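PDB 1WX1: nicotinate-nucleotide--dimethylbenzimidazole phosphoribosyltransferase from Thermus thermophilus HB8, which probably catalyses the transfer of the phosphoribosyl group from nicotinate mononucleotide to 5,6-dimethylbenzimidazole, giving alpha-ribazole 5'-phosphate for cobalamin synthesis. Local coordinates for residues A[149-154]-A[241-246]. Numbering follows the deposited sequence.
Sequences RAIAEG and YEAGLP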
# COMPACT_ATOMS: atom_id res chain seq x y z
N ARG A 149 -15.97 -4.38 21.69
CA ARG A 149 -15.73 -3.02 22.17
C ARG A 149 -15.20 -2.15 21.04
O ARG A 149 -15.55 -0.99 20.94
CB ARG A 149 -14.74 -2.95 23.28
CG ARG A 149 -14.55 -1.51 23.72
CD ARG A 149 -13.39 -1.46 24.66
NE ARG A 149 -13.00 -0.12 25.07
CZ ARG A 149 -11.85 0.13 25.68
NH1 ARG A 149 -11.00 -0.86 25.94
NH2 ARG A 149 -11.51 1.37 25.98
N ALA A 150 -14.34 -2.71 20.20
CA ALA A 150 -13.77 -1.94 19.09
C ALA A 150 -14.91 -1.51 18.18
O ALA A 150 -14.98 -0.35 17.76
CB ALA A 150 -12.74 -2.79 18.30
N ILE A 151 -15.82 -2.44 17.92
CA ILE A 151 -16.98 -2.19 17.07
C ILE A 151 -17.93 -1.19 17.73
O ILE A 151 -18.41 -0.26 17.08
CB ILE A 151 -17.73 -3.51 16.79
CG1 ILE A 151 -16.80 -4.48 16.04
CG2 ILE A 151 -18.99 -3.25 15.96
CD1 ILE A 151 -17.31 -5.92 15.98
N ALA A 152 -18.20 -1.37 19.02
CA ALA A 152 -19.10 -0.47 19.74
C ALA A 152 -18.53 0.95 19.75
O ALA A 152 -19.28 1.93 19.80
CB ALA A 152 -19.30 -0.97 21.18
N GLU A 153 -17.21 1.06 19.69
CA GLU A 153 -16.60 2.38 19.70
C GLU A 153 -16.47 3.00 18.32
O GLU A 153 -15.89 4.07 18.17
CB GLU A 153 -15.23 2.31 20.39
CG GLU A 153 -15.31 1.64 21.75
CD GLU A 153 -14.32 2.19 22.74
OE1 GLU A 153 -13.15 2.40 22.35
OE2 GLU A 153 -14.70 2.42 23.91
N GLY A 154 -17.01 2.34 17.30
CA GLY A 154 -16.98 2.92 15.97
C GLY A 154 -16.14 2.33 14.85
O GLY A 154 -16.05 2.92 13.77
N TYR A 241 -16.91 -10.74 11.99
CA TYR A 241 -17.68 -11.40 10.94
C TYR A 241 -19.18 -11.24 11.19
O TYR A 241 -19.94 -10.84 10.31
CB TYR A 241 -17.30 -12.89 10.90
CG TYR A 241 -18.21 -13.76 10.06
CD1 TYR A 241 -18.46 -13.46 8.72
CD2 TYR A 241 -18.79 -14.91 10.60
CE1 TYR A 241 -19.27 -14.29 7.94
CE2 TYR A 241 -19.60 -15.74 9.82
CZ TYR A 241 -19.83 -15.43 8.50
OH TYR A 241 -20.62 -16.26 7.73
N GLU A 242 -19.59 -11.56 12.41
CA GLU A 242 -21.00 -11.46 12.79
C GLU A 242 -21.51 -10.02 12.79
O GLU A 242 -22.69 -9.78 12.57
CB GLU A 242 -21.20 -12.13 14.14
CG GLU A 242 -21.22 -13.64 14.04
CD GLU A 242 -20.87 -14.34 15.34
OE1 GLU A 242 -21.17 -13.79 16.42
OE2 GLU A 242 -20.30 -15.44 15.30
N ALA A 243 -20.61 -9.07 13.01
CA ALA A 243 -20.97 -7.65 13.00
C ALA A 243 -21.07 -7.13 11.56
O ALA A 243 -21.45 -5.98 11.33
CB ALA A 243 -19.94 -6.84 13.78
N GLY A 244 -20.70 -7.98 10.60
CA GLY A 244 -20.76 -7.61 9.19
C GLY A 244 -19.68 -6.67 8.69
O GLY A 244 -19.85 -6.00 7.67
N LEU A 245 -18.54 -6.64 9.38
CA LEU A 245 -17.45 -5.75 8.99
C LEU A 245 -16.39 -6.36 8.10
O LEU A 245 -16.21 -7.58 8.08
CB LEU A 245 -16.73 -5.22 10.24
CG LEU A 245 -17.45 -4.34 11.25
CD1 LEU A 245 -16.44 -3.86 12.28
CD2 LEU A 245 -18.09 -3.16 10.55
N PRO A 246 -15.67 -5.52 7.34
CA PRO A 246 -14.61 -6.04 6.48
C PRO A 246 -13.53 -6.42 7.50
O PRO A 246 -13.31 -5.67 8.46
CB PRO A 246 -14.17 -4.82 5.66
CG PRO A 246 -15.35 -3.89 5.74
CD PRO A 246 -15.86 -4.07 7.14
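Within 149-154, I151 alone touches 241-246, meeting A243 and L245, a compact example of one branched side chain joining two neighbouring helix ends. Before it in the chain, R149 is turned to another side of the helix, where its NE makes a weak, salt-bridging bond of 3.3 Å to E153 OE2, in the plane of the guanidinium. I151 itself sets CG1 beside the backbone N (chi1 -61°), anti to the carbonyl carbon, and the extended second torsion carries CD1 on to A243, whose CB lies 3.6 Å from I151 CD1. Nearer the backbone, I151 CG1 meets L245 CD1 at 3.8 Å, and the isoleucine and leucine side chains run antiparallel, each passing alongside the other. Beyond E153, G154 closes the helix in a Schellman motif; G244 does the same after helix 228-242, between A243 and L245, which both face I151. P246 then leads into strand 247-249, next to strand 157-163 in the parallel sheet. With no hydrogen bond between the segments and 113 Å² buried, their direct contact rests on van der Waals packing of three aliphatic side chains near the surface, while a salt bridge from E242 to R144 supplies a polar link between the two helices.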